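Local coordinates for phosphoribosylformylglycinamidine synthase 2 (Thermus thermophilus, PDB 3VIU), which belongs to the PurM-like (AIR synthase related) family, carries two such modules in one chain, and binds adenosine-5'-diphosphate and a magnesium ion, at residues P426-A431 with A553-R558; T617-A622 with A631-P636; G442-V447 with R471-V476; V563-G568 with V661-E666; V154-G159 with A409-Y414. All blocks are in the same frame, centred on the assembly; numbering follows the deposited sequence.

Contact 1. Residues P426-A431 with A553-R558; sequences PGKGDA and AEMGFR. With MG (magnesium ion), chain D.
Met-555 N donates a hydrogen bond to Lys-428 O (3.0 Å, 150° at the hydrogen), joining two loops of the second PurM-like module, one ahead of strand 432-436 and the other leading into strand 563-567. From there the selenomethionine side chain of Met-555 runs alongside Lys-428. Its CB stands 4.0 Å from Asp-430 OD2. A chi1 of 72°, with CG between the backbone N and the carbonyl carbon, brings CG to 3.2 Å from Lys-428 O. SE then rests 3.5 Å from Lys-428 CD, the two chains lying side by side and pointing the same way, while CE is directed to helix 625-634, where Met-555 packs on Glu-632.

Lys-428 O has a second donor, a water that also bonds Glu-554 OE2 and Gly-556 N and so bridges the loops. The Glu-554 carboxylate reaches across Gly-427, with OE2 at 3.4 Å from Gly-427 CA, and OE2 is also hydrogen-bonded to Tyr-637. Beyond Gly-429, and together with Asn-472 and Asp-620, Asp-430 OD1 binds the magnesium ion at 2.6 Å.

Contact 2. Residues T617-A622 with A631-P636; sequences TAHDVA and AEMTFP. With MG (magnesium ion), chain D.
His-619 packs against Glu-632 and Met-633 in a buried strand-to-helix contact. Strand 618-620, at the margin of the seven-stranded mixed sheet in the C-terminal domain of the second PurM-like module, here meets the C-terminal part of helix 625-634. The helix follows the strand closely in sequence, so the contact closes a short loop. With CG anti to the backbone N (chi1 -173°), the imidazole of His-619 projects from the strand to the helix.

Met-633 slides past it in the opposite direction: its CG lies 3.5 Å from His-619 ND1, and its SE stands at the edge of the ring, 5.0 Å from the centroid. The bend at chi3 of the selenomethionine (91°) turns its methyl toward Thr-617, where CE lies 3.7 Å from His-619 CB and 4.0 Å from Thr-617 OG1. Glu-632 OE2 is modelled at the ring edge near CE1 and NE2, but too close to CE1; its placement is doubtful, and the approach carries no hydrogen bond. His-619 ND1 makes a weak hydrogen bond to Ala-629 O.

The next residue of the strand serves the metal. Asp-620 OD1 binds the magnesium ion at 2.5 Å, and OD2 forms a salt bridge with Arg-471. Two metal-bound waters are held as well, one donating to Asp-620 O and the other to Asp-620 OD2 at 2.6 Å.

Contact 3. Residues G442-V447 with R471-V476; sequences GVAAKV and RNVSVV. With MG (magnesium ion), chain D.
Ala-444, Lys-446 and Val-473 bury most of the surface where strand 441-448 lies along the end of helix 458-475. The short segments run nearly antiparallel, at 149°, with their axes 7.8 Å apart. Such a close approach suits the small Ala-444, whose CB points at the helix and meets two valines: Val-473 CG1 at 4.0 Å and Val-476 CG2 at 3.9 Å. Val-473 turns its two methyls to different parts of the strand. CG1, anti to the backbone N at chi1 162°, faces the alanine, while CG2 lies 4.1 Å from Ala-444 O and so packs on the strand backbone.

Further along, Lys-446 also points to the helix, but its chain bends at chi2 and crosses Asn-472 obliquely. Lys-446 CG lies 3.8 Å from Asn-472 CB, and CD and CE both reach ND2 at 3.7 Å; this is contact of the aliphatic part of the lysine with the amide, without a hydrogen bond. The amide itself is held from both ends: ND2 donates to Asp-448, and OD1 binds the magnesium ion at 2.6 Å.

On the other face of the strand, Val-443 and Ala-445 pack on Leu-178 of strand 172-182, in the first module. A helix laid on a mixed sheet here supplies part of the N-terminal domain's share of a magnesium site set between both domains of the second PurM-like module.

Contact 4. Residues V563-G568 with V661-E666; sequences VLLLIG and VLFTVE
Val-661 O accepts a nearly straight hydrogen bond from Ile-567 N (2.7 Å, 177° at the hydrogen) and is also approached by Leu-566 CA in a CA-H...O contact of 3.4 Å. This bond belongs to an antiparallel pair of neighbouring strands, 563-567 and 661-665, in the C-terminal domain of the second PurM-like module. Six backbone hydrogen bonds join them, two for each of the pairs Val-563 with Val-665, Leu-565 with Phe-663 and Ile-567 with Val-661.

The side chains of these pairs share one face of the sheet, against helices 596-611 and 670-679. A chi1 of 75° sets the Phe-663 ring by Leu-565, whose CD1 lies over the rim of one ring face and meets Val-665 CG2 at 3.9 Å. On the other sheet face Leu-566 and Leu-662 cross at a slant, Leu-566 CD2 lying 3.5 Å from Leu-662 CD2. Thr-664 OG1 is hydrogen-bonded to Glu-562. Phe-557 packs on Leu-564 here, and Met-633 on Leu-662.

The intervening backbones bond outward, Leu-564 and Leu-566 to strand 684-690, Leu-662 and Thr-664 to His-619 and Thr-617. Backbone polarity is thus met within the sheet, and mostly hydrocarbon is offered to either face.

Contact 5. Residues V154-G159 with A409-Y414; sequences VPTVGG and AVYERY
Thr-156 presses its CB onto one face of the Tyr-414 ring in a CH-pi contact, 3.9 Å from the centroid and 28° off the ring normal. This is the tight half of the contact. With OG1 beside the backbone N (chi1 -72°), CG2 is left anti to that N and also lies on the ring, 3.6 Å from Tyr-414 CE2, and OG1 stands above the ring centre. Val-410 O lies over the opposite face, toward the rim, and Tyr-411 CD1 is at the edge, so the buried phenol is enclosed from several directions. Val-142 and Ala-146 of helix 132-152 add to this packing.

Tyr-411 forms the solvent side, partly exposed and water-bridged. Its ring runs alongside the glycines that follow in the strand, with CE1 at 3.5 Å from Gly-158 CA. The OH comes within 3.1 Å of Gly-159 N, but at an angle too poor for a hydrogen bond. A water in the ring plane instead lies 2.7 Å from Tyr-411 OH and donates weakly to Gly-159 O.

The arrangement places helix 408-411 and the turn after it against strand 156-163, an edge strand of the mixed sheet in the first PurM-like N-terminal domain.

From the N terminus, contact 5 closes first: a loop of some 250 residues brings the chain before strand 422-424 back onto edge strand 156-163 of the first module. The rest lies in the second module. Contact 1 closes the loop from 431 to 553, with contact 3 nested inside it; contact 4 closes the loop from 568 to 661, with contact 2 nested inside. No loops cross. Contacts 1, 2 and 3 converge on one magnesium ion, joining the N-terminal and C-terminal domains of that module. Contacts 2 and 4 share a sheet through neighbouring strands 618-620 and 661-665, and contact 3 touches contact 5 where Val-447 meets Gly-159, between modules.

Contact 1. Residues P426-A431 with A553-R558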
# COMPACT_ATOMS: atom_id res chain seq x y z
N PRO A 426 11.40 -17.47 -4.14
CA PRO A 426 12.46 -17.14 -3.18
C PRO A 426 13.66 -16.31 -3.66
O PRO A 426 14.36 -15.70 -2.84
CB PRO A 426 12.87 -18.51 -2.63
CG PRO A 426 12.56 -19.45 -3.77
CD PRO A 426 11.24 -18.93 -4.28
N GLY A 427 13.91 -16.28 -4.97
CA GLY A 427 15.02 -15.50 -5.49
C GLY A 427 14.69 -14.01 -5.40
O GLY A 427 13.83 -13.52 -6.13
N LYS A 428 15.38 -13.30 -4.52
CA LYS A 428 15.14 -11.88 -4.31
C LYS A 428 15.10 -11.00 -5.56
O LYS A 428 16.12 -10.79 -6.23
CB LYS A 428 16.17 -11.32 -3.32
CG LYS A 428 16.11 -9.81 -3.14
CD LYS A 428 16.97 -9.32 -1.98
CE LYS A 428 16.17 -9.23 -0.69
NZ LYS A 428 15.57 -10.54 -0.30
N GLY A 429 13.91 -10.50 -5.88
CA GLY A 429 13.74 -9.61 -7.02
C GLY A 429 13.34 -8.27 -6.44
O GLY A 429 13.02 -8.19 -5.26
N ASP A 430 13.35 -7.21 -7.25
CA ASP A 430 12.98 -5.88 -6.75
C ASP A 430 11.50 -5.76 -6.39
O ASP A 430 11.08 -4.83 -5.71
CB ASP A 430 13.35 -4.80 -7.78
CG ASP A 430 14.81 -4.40 -7.70
OD1 ASP A 430 15.16 -3.63 -6.78
OD2 ASP A 430 15.60 -4.87 -8.53
N ALA A 431 10.70 -6.71 -6.86
CA ALA A 431 9.28 -6.71 -6.54
C ALA A 431 8.94 -8.14 -6.17
O ALA A 431 9.59 -9.06 -6.64
CB ALA A 431 8.45 -6.26 -7.74
N ALA A 553 13.27 -11.71 -13.79
CA ALA A 553 14.61 -11.29 -13.45
C ALA A 553 14.66 -11.02 -11.96
O ALA A 553 13.68 -10.59 -11.37
CB ALA A 553 14.99 -10.03 -14.22
N GLU A 554 15.79 -11.30 -11.34
CA GLU A 554 15.95 -11.02 -9.93
C GLU A 554 17.20 -10.16 -9.80
O GLU A 554 17.98 -10.05 -10.74
CB GLU A 554 16.02 -12.30 -9.09
CG GLU A 554 17.04 -13.34 -9.49
CD GLU A 554 16.90 -14.60 -8.65
OE1 GLU A 554 16.10 -15.49 -9.02
OE2 GLU A 554 17.58 -14.70 -7.61
N MSE A 555 17.39 -9.54 -8.65
CA MSE A 555 18.51 -8.64 -8.45
C MSE A 555 19.88 -9.25 -8.18
O MSE A 555 20.89 -8.61 -8.46
CB MSE A 555 18.19 -7.71 -7.29
CG MSE A 555 18.22 -8.43 -5.97
SE MSE A 555 18.08 -7.21 -4.50
CE MSE A 555 19.75 -6.29 -4.75
N GLY A 556 19.92 -10.45 -7.64
CA GLY A 556 21.20 -11.05 -7.31
C GLY A 556 22.12 -11.51 -8.43
O GLY A 556 21.66 -12.14 -9.39
N PHE A 557 23.40 -11.20 -8.32
CA PHE A 557 24.35 -11.67 -9.32
C PHE A 557 24.32 -13.18 -9.14
O PHE A 557 24.52 -13.68 -8.04
CB PHE A 557 25.76 -11.14 -9.06
CG PHE A 557 25.91 -9.66 -9.28
CD1 PHE A 557 25.32 -9.04 -10.38
CD2 PHE A 557 26.69 -8.89 -8.42
CE1 PHE A 557 25.50 -7.68 -10.62
CE2 PHE A 557 26.87 -7.53 -8.64
CZ PHE A 557 26.28 -6.92 -9.75
N ARG A 558 24.06 -13.91 -10.22
CA ARG A 558 23.97 -15.35 -10.10
C ARG A 558 25.16 -16.16 -10.55
O ARG A 558 25.33 -17.31 -10.12
CB ARG A 558 22.70 -15.84 -10.82
CG ARG A 558 21.57 -16.14 -9.85
CD ARG A 558 20.29 -16.55 -10.55
NE ARG A 558 19.65 -15.43 -11.23
CZ ARG A 558 18.46 -15.49 -11.81
NH1 ARG A 558 17.95 -14.42 -12.40
NH2 ARG A 558 17.77 -16.63 -11.80
MG MG D . 14.48 -1.35 -5.79
O HOH W 1 18.33 -12.38 -6.36
O HOH W 2 14.01 1.07 -6.02
O HOH W 3 16.92 -0.66 -5.61

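Contact 2. Residues T617-A622 with A631-P636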
# COMPACT_ATOMS: atom_id res chain seq x y z
N THR A 617 18.80 -10.78 -14.68
CA THR A 617 19.25 -10.19 -13.43
C THR A 617 19.32 -8.67 -13.60
O THR A 617 20.09 -8.14 -14.41
CB THR A 617 20.59 -10.82 -12.96
OG1 THR A 617 21.28 -9.92 -12.09
CG2 THR A 617 21.43 -11.18 -14.12
N ALA A 618 18.46 -7.98 -12.85
CA ALA A 618 18.36 -6.53 -12.90
C ALA A 618 18.06 -5.96 -11.52
O ALA A 618 17.54 -6.65 -10.64
CB ALA A 618 17.25 -6.12 -13.88
N HIS A 619 18.40 -4.70 -11.33
CA HIS A 619 18.19 -4.05 -10.04
C HIS A 619 18.23 -2.56 -10.30
O HIS A 619 19.16 -2.09 -10.96
CB HIS A 619 19.32 -4.46 -9.09
CG HIS A 619 19.14 -3.99 -7.69
ND1 HIS A 619 20.18 -3.46 -6.94
CD2 HIS A 619 18.05 -3.96 -6.89
CE1 HIS A 619 19.72 -3.13 -5.75
NE2 HIS A 619 18.43 -3.42 -5.69
N ASP A 620 17.24 -1.81 -9.83
CA ASP A 620 17.29 -0.37 -10.09
C ASP A 620 18.15 0.32 -9.04
O ASP A 620 18.36 -0.21 -7.95
CB ASP A 620 15.89 0.23 -10.16
CG ASP A 620 15.20 0.32 -8.81
OD1 ASP A 620 15.22 -0.69 -8.07
OD2 ASP A 620 14.63 1.39 -8.52
N VAL A 621 18.67 1.49 -9.40
CA VAL A 621 19.52 2.27 -8.52
C VAL A 621 18.68 3.32 -7.81
O VAL A 621 18.26 4.31 -8.41
CB VAL A 621 20.64 2.96 -9.32
CG1 VAL A 621 21.59 3.69 -8.36
CG2 VAL A 621 21.41 1.94 -10.15
N ALA A 622 18.44 3.12 -6.52
CA ALA A 622 17.63 4.05 -5.75
C ALA A 622 18.41 4.72 -4.65
O ALA A 622 19.53 5.18 -4.87
CB ALA A 622 16.41 3.34 -5.19
N ALA A 631 26.25 -3.18 -4.20
CA ALA A 631 26.47 -4.08 -3.07
C ALA A 631 25.28 -5.00 -2.81
O ALA A 631 25.45 -6.17 -2.45
CB ALA A 631 26.81 -3.28 -1.82
N GLU A 632 24.07 -4.48 -2.98
CA GLU A 632 22.86 -5.28 -2.76
C GLU A 632 22.77 -6.46 -3.70
O GLU A 632 22.15 -7.47 -3.38
CB GLU A 632 21.61 -4.41 -2.90
CG GLU A 632 21.44 -3.39 -1.78
CD GLU A 632 20.20 -2.52 -1.94
OE1 GLU A 632 19.50 -2.30 -0.92
OE2 GLU A 632 19.94 -2.06 -3.06
N MSE A 633 23.41 -6.36 -4.86
CA MSE A 633 23.34 -7.43 -5.84
C MSE A 633 24.27 -8.60 -5.54
O MSE A 633 24.10 -9.68 -6.08
CB MSE A 633 23.61 -6.88 -7.24
CG MSE A 633 22.57 -5.88 -7.70
SE MSE A 633 23.02 -5.03 -9.39
CE MSE A 633 22.15 -6.25 -10.62
N THR A 634 25.24 -8.37 -4.67
CA THR A 634 26.20 -9.41 -4.31
C THR A 634 25.72 -10.26 -3.12
O THR A 634 26.22 -11.37 -2.89
CB THR A 634 27.53 -8.79 -3.92
OG1 THR A 634 27.41 -8.19 -2.63
CG2 THR A 634 27.93 -7.71 -4.92
N PHE A 635 24.74 -9.75 -2.37
CA PHE A 635 24.23 -10.46 -1.20
C PHE A 635 23.47 -11.78 -1.42
O PHE A 635 23.74 -12.78 -0.75
CB PHE A 635 23.33 -9.54 -0.37
CG PHE A 635 24.01 -8.29 0.11
CD1 PHE A 635 25.38 -8.27 0.38
CD2 PHE A 635 23.27 -7.13 0.36
CE1 PHE A 635 26.00 -7.13 0.88
CE2 PHE A 635 23.88 -5.98 0.87
CZ PHE A 635 25.25 -5.98 1.13
N PRO A 636 22.50 -11.80 -2.35
CA PRO A 636 21.72 -13.02 -2.59
C PRO A 636 22.48 -14.33 -2.86
O PRO A 636 22.11 -15.36 -2.31
CB PRO A 636 20.81 -12.62 -3.75
CG PRO A 636 20.58 -11.17 -3.50
CD PRO A 636 21.98 -10.70 -3.18
MG MG D . 14.48 -1.35 -5.79
O HOH W 2 14.01 1.07 -6.02
O HOH W 3 16.92 -0.66 -5.61

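Contact 3. Residues G442-V447 with R471-V476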
# COMPACT_ATOMS: atom_id res chain seq x y z
N GLY A 442 2.70 -14.91 -13.58
CA GLY A 442 3.33 -14.43 -12.36
C GLY A 442 2.81 -13.03 -12.09
O GLY A 442 2.69 -12.22 -13.02
N VAL A 443 2.50 -12.75 -10.83
CA VAL A 443 2.00 -11.44 -10.43
C VAL A 443 3.06 -10.74 -9.60
O VAL A 443 3.51 -11.29 -8.60
CB VAL A 443 0.73 -11.58 -9.59
CG1 VAL A 443 0.18 -10.21 -9.24
CG2 VAL A 443 -0.30 -12.41 -10.34
N ALA A 444 3.47 -9.54 -10.01
CA ALA A 444 4.48 -8.78 -9.29
C ALA A 444 3.85 -7.62 -8.53
O ALA A 444 2.89 -7.00 -9.00
CB ALA A 444 5.53 -8.27 -10.26
N ALA A 445 4.40 -7.31 -7.36
CA ALA A 445 3.88 -6.24 -6.53
C ALA A 445 4.95 -5.54 -5.70
O ALA A 445 5.92 -6.15 -5.26
CB ALA A 445 2.81 -6.79 -5.59
N LYS A 446 4.75 -4.24 -5.49
CA LYS A 446 5.68 -3.46 -4.71
C LYS A 446 4.99 -2.19 -4.22
O LYS A 446 4.06 -1.70 -4.85
CB LYS A 446 6.90 -3.10 -5.57
CG LYS A 446 8.23 -3.10 -4.82
CD LYS A 446 8.36 -1.94 -3.88
CE LYS A 446 9.70 -1.97 -3.17
NZ LYS A 446 9.84 -3.20 -2.35
N VAL A 447 5.42 -1.68 -3.08
CA VAL A 447 4.87 -0.46 -2.52
C VAL A 447 6.06 0.44 -2.20
O VAL A 447 7.04 -0.02 -1.62
CB VAL A 447 4.05 -0.74 -1.24
CG1 VAL A 447 4.86 -1.56 -0.26
CG2 VAL A 447 3.63 0.56 -0.60
N ARG A 471 8.87 0.98 -11.55
CA ARG A 471 10.20 0.57 -11.96
C ARG A 471 10.55 -0.78 -11.34
O ARG A 471 11.10 -1.65 -12.00
CB ARG A 471 11.25 1.62 -11.53
CG ARG A 471 12.64 1.40 -12.14
CD ARG A 471 13.66 2.37 -11.56
NE ARG A 471 13.16 3.74 -11.58
CZ ARG A 471 13.04 4.51 -10.50
NH1 ARG A 471 12.58 5.74 -10.63
NH2 ARG A 471 13.40 4.05 -9.30
N ASN A 472 10.21 -0.94 -10.06
CA ASN A 472 10.49 -2.18 -9.36
C ASN A 472 9.80 -3.39 -9.97
O ASN A 472 10.37 -4.49 -9.99
CB ASN A 472 10.12 -2.06 -7.89
CG ASN A 472 11.14 -1.26 -7.12
OD1 ASN A 472 12.34 -1.51 -7.24
ND2 ASN A 472 10.68 -0.30 -6.32
N VAL A 473 8.58 -3.20 -10.46
CA VAL A 473 7.83 -4.27 -11.08
C VAL A 473 8.41 -4.53 -12.47
O VAL A 473 8.57 -5.68 -12.88
CB VAL A 473 6.34 -3.91 -11.19
CG1 VAL A 473 5.64 -4.80 -12.21
CG2 VAL A 473 5.68 -4.05 -9.83
N SER A 474 8.75 -3.46 -13.18
CA SER A 474 9.33 -3.58 -14.51
C SER A 474 10.66 -4.31 -14.45
O SER A 474 11.01 -5.06 -15.35
CB SER A 474 9.56 -2.20 -15.12
OG SER A 474 8.34 -1.52 -15.28
N VAL A 475 11.39 -4.05 -13.38
CA VAL A 475 12.71 -4.63 -13.15
C VAL A 475 12.70 -6.16 -12.99
O VAL A 475 13.71 -6.81 -13.27
CB VAL A 475 13.38 -3.95 -11.94
CG1 VAL A 475 14.50 -4.81 -11.39
CG2 VAL A 475 13.91 -2.60 -12.37
N VAL A 476 11.60 -6.74 -12.53
CA VAL A 476 11.58 -8.20 -12.42
C VAL A 476 10.97 -8.77 -13.69
O VAL A 476 10.81 -9.98 -13.83
CB VAL A 476 10.80 -8.72 -11.15
CG1 VAL A 476 11.52 -8.25 -9.89
CG2 VAL A 476 9.34 -8.26 -11.17
MG MG D . 14.48 -1.35 -5.79
O HOH W 2 14.01 1.07 -6.02
O HOH W 3 16.92 -0.66 -5.61

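Contact 4. Residues V563-G568 with V661-E666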
# COMPACT_ATOMS: atom_id res chain seq x y z
N VAL A 563 28.44 -9.77 -18.19
CA VAL A 563 28.75 -8.36 -18.40
C VAL A 563 27.72 -7.56 -17.61
O VAL A 563 26.52 -7.84 -17.67
CB VAL A 563 28.69 -7.96 -19.90
CG1 VAL A 563 29.07 -6.50 -20.07
CG2 VAL A 563 29.61 -8.85 -20.72
N LEU A 564 28.19 -6.56 -16.87
CA LEU A 564 27.34 -5.72 -16.04
C LEU A 564 27.18 -4.33 -16.65
O LEU A 564 28.14 -3.58 -16.78
CB LEU A 564 27.94 -5.62 -14.63
CG LEU A 564 27.33 -4.62 -13.63
CD1 LEU A 564 25.84 -4.88 -13.49
CD2 LEU A 564 28.04 -4.74 -12.28
N LEU A 565 25.95 -3.98 -17.01
CA LEU A 565 25.67 -2.67 -17.61
C LEU A 565 24.78 -1.78 -16.74
O LEU A 565 24.17 -2.22 -15.77
CB LEU A 565 24.98 -2.84 -18.97
CG LEU A 565 25.63 -3.61 -20.12
CD1 LEU A 565 25.53 -5.13 -19.87
CD2 LEU A 565 24.90 -3.25 -21.41
N LEU A 566 24.70 -0.51 -17.13
CA LEU A 566 23.88 0.45 -16.42
C LEU A 566 23.11 1.31 -17.41
O LEU A 566 23.71 1.94 -18.29
CB LEU A 566 24.77 1.31 -15.52
CG LEU A 566 24.19 2.40 -14.60
CD1 LEU A 566 24.19 3.73 -15.31
CD2 LEU A 566 22.80 2.00 -14.13
N ILE A 567 21.78 1.31 -17.28
CA ILE A 567 20.90 2.13 -18.13
C ILE A 567 20.84 3.45 -17.38
O ILE A 567 20.47 3.47 -16.20
CB ILE A 567 19.44 1.59 -18.20
CG1 ILE A 567 19.42 0.07 -18.33
CG2 ILE A 567 18.71 2.25 -19.37
CD1 ILE A 567 19.87 -0.43 -19.65
N GLY A 568 21.18 4.55 -18.04
CA GLY A 568 21.17 5.85 -17.40
C GLY A 568 22.59 6.31 -17.10
O GLY A 568 23.54 5.71 -17.60
N VAL A 661 18.91 1.79 -14.10
CA VAL A 661 18.84 0.34 -13.90
C VAL A 661 20.11 -0.43 -14.27
O VAL A 661 20.71 -0.20 -15.32
CB VAL A 661 17.67 -0.28 -14.73
CG1 VAL A 661 17.65 -1.79 -14.56
CG2 VAL A 661 16.35 0.32 -14.29
N LEU A 662 20.48 -1.36 -13.40
CA LEU A 662 21.64 -2.22 -13.61
C LEU A 662 21.16 -3.60 -14.05
O LEU A 662 20.14 -4.08 -13.58
CB LEU A 662 22.42 -2.38 -12.30
CG LEU A 662 23.13 -1.16 -11.71
CD1 LEU A 662 23.63 -1.48 -10.29
CD2 LEU A 662 24.28 -0.78 -12.62
N PHE A 663 21.89 -4.23 -14.96
CA PHE A 663 21.54 -5.58 -15.41
C PHE A 663 22.73 -6.27 -16.04
O PHE A 663 23.70 -5.62 -16.44
CB PHE A 663 20.35 -5.54 -16.38
CG PHE A 663 20.70 -5.07 -17.76
CD1 PHE A 663 20.82 -5.97 -18.80
CD2 PHE A 663 20.89 -3.72 -18.01
CE1 PHE A 663 21.13 -5.54 -20.08
CE2 PHE A 663 21.21 -3.28 -19.28
CZ PHE A 663 21.32 -4.19 -20.32
N THR A 664 22.68 -7.60 -16.11
CA THR A 664 23.77 -8.36 -16.68
C THR A 664 23.32 -9.18 -17.88
O THR A 664 22.16 -9.62 -17.95
CB THR A 664 24.39 -9.29 -15.64
OG1 THR A 664 23.53 -10.42 -15.45
CG2 THR A 664 24.57 -8.57 -14.32
N VAL A 665 24.23 -9.40 -18.81
CA VAL A 665 23.95 -10.18 -20.01
C VAL A 665 25.03 -11.22 -20.16
O VAL A 665 26.12 -11.07 -19.60
CB VAL A 665 23.98 -9.30 -21.30
CG1 VAL A 665 22.95 -8.21 -21.20
CG2 VAL A 665 25.35 -8.69 -21.48
N GLU A 666 24.75 -12.29 -20.89
CA GLU A 666 25.77 -13.29 -21.09
C GLU A 666 26.69 -12.67 -22.15
O GLU A 666 26.23 -12.02 -23.08
CB GLU A 666 25.16 -14.61 -21.57
CG GLU A 666 26.15 -15.76 -21.69
CD GLU A 666 26.89 -15.77 -23.03
OE1 GLU A 666 27.85 -16.56 -23.18
OE2 GLU A 666 26.50 -15.00 -23.94

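Contact 5. Residues V154-G159 with A409-Y414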
# COMPACT_ATOMS: atom_id res chain seq x y z
N VAL A 154 -1.98 -16.23 5.07
CA VAL A 154 -1.61 -15.33 3.99
C VAL A 154 -0.25 -14.73 4.32
O VAL A 154 -0.09 -14.07 5.34
CB VAL A 154 -2.64 -14.20 3.82
CG1 VAL A 154 -2.21 -13.27 2.69
CG2 VAL A 154 -4.01 -14.79 3.51
N PRO A 155 0.74 -14.96 3.45
CA PRO A 155 2.08 -14.44 3.69
C PRO A 155 2.22 -12.96 3.42
O PRO A 155 1.52 -12.40 2.57
CB PRO A 155 2.94 -15.25 2.73
CG PRO A 155 2.04 -15.35 1.54
CD PRO A 155 0.69 -15.70 2.17
N THR A 156 3.13 -12.34 4.15
CA THR A 156 3.45 -10.95 3.94
C THR A 156 4.71 -11.10 3.11
O THR A 156 5.75 -11.50 3.62
CB THR A 156 3.72 -10.25 5.28
OG1 THR A 156 2.49 -10.11 5.98
CG2 THR A 156 4.32 -8.87 5.05
N VAL A 157 4.60 -10.82 1.82
CA VAL A 157 5.71 -10.99 0.88
C VAL A 157 6.70 -9.84 0.73
O VAL A 157 7.69 -9.96 0.01
CB VAL A 157 5.17 -11.32 -0.52
CG1 VAL A 157 4.34 -12.59 -0.46
CG2 VAL A 157 4.33 -10.15 -1.03
N GLY A 158 6.43 -8.73 1.40
CA GLY A 158 7.33 -7.60 1.28
C GLY A 158 6.68 -6.34 1.78
O GLY A 158 5.63 -6.39 2.44
N GLY A 159 7.29 -5.20 1.47
CA GLY A 159 6.73 -3.94 1.92
C GLY A 159 7.78 -2.85 1.93
O GLY A 159 8.77 -2.93 1.21
N ALA A 409 15.35 -9.72 9.32
CA ALA A 409 14.81 -10.08 10.63
C ALA A 409 13.30 -9.87 10.70
O ALA A 409 12.63 -10.43 11.57
CB ALA A 409 15.51 -9.29 11.74
N VAL A 410 12.77 -9.05 9.80
CA VAL A 410 11.34 -8.77 9.78
C VAL A 410 10.53 -9.89 9.09
O VAL A 410 9.69 -10.54 9.72
CB VAL A 410 11.05 -7.42 9.08
CG1 VAL A 410 9.56 -7.27 8.78
CG2 VAL A 410 11.54 -6.29 9.96
N TYR A 411 10.81 -10.11 7.80
CA TYR A 411 10.11 -11.13 7.02
C TYR A 411 10.34 -12.56 7.52
O TYR A 411 9.65 -13.48 7.09
CB TYR A 411 10.49 -11.00 5.55
CG TYR A 411 10.07 -9.65 5.02
CD1 TYR A 411 8.72 -9.32 4.93
CD2 TYR A 411 11.01 -8.66 4.73
CE1 TYR A 411 8.30 -8.02 4.60
CE2 TYR A 411 10.61 -7.36 4.40
CZ TYR A 411 9.25 -7.05 4.34
OH TYR A 411 8.84 -5.76 4.06
N GLU A 412 11.29 -12.73 8.43
CA GLU A 412 11.57 -14.04 9.00
C GLU A 412 10.47 -14.40 10.00
O GLU A 412 10.36 -15.54 10.45
CB GLU A 412 12.94 -14.04 9.70
CG GLU A 412 14.07 -14.63 8.85
CD GLU A 412 15.45 -14.38 9.46
OE1 GLU A 412 15.60 -14.57 10.69
OE2 GLU A 412 16.38 -14.00 8.71
N ARG A 413 9.66 -13.41 10.35
CA ARG A 413 8.56 -13.61 11.28
C ARG A 413 7.37 -14.21 10.54
O ARG A 413 6.50 -14.83 11.15
CB ARG A 413 8.11 -12.28 11.90
CG ARG A 413 9.14 -11.57 12.75
CD ARG A 413 9.52 -12.40 13.96
NE ARG A 413 10.38 -11.65 14.87
CZ ARG A 413 10.02 -10.53 15.47
NH1 ARG A 413 8.81 -10.03 15.27
NH2 ARG A 413 10.86 -9.91 16.29
N TYR A 414 7.35 -14.03 9.23
CA TYR A 414 6.24 -14.51 8.40
C TYR A 414 6.52 -15.78 7.61
O TYR A 414 7.64 -15.99 7.13
CB TYR A 414 5.81 -13.40 7.43
CG TYR A 414 5.91 -11.99 7.98
CD1 TYR A 414 5.34 -11.65 9.22
CD2 TYR A 414 6.53 -10.97 7.25
CE1 TYR A 414 5.39 -10.34 9.71
CE2 TYR A 414 6.59 -9.66 7.73
CZ TYR A 414 6.02 -9.35 8.96
OH TYR A 414 6.07 -8.05 9.43
O HOH W 4 10.75 -4.15 2.94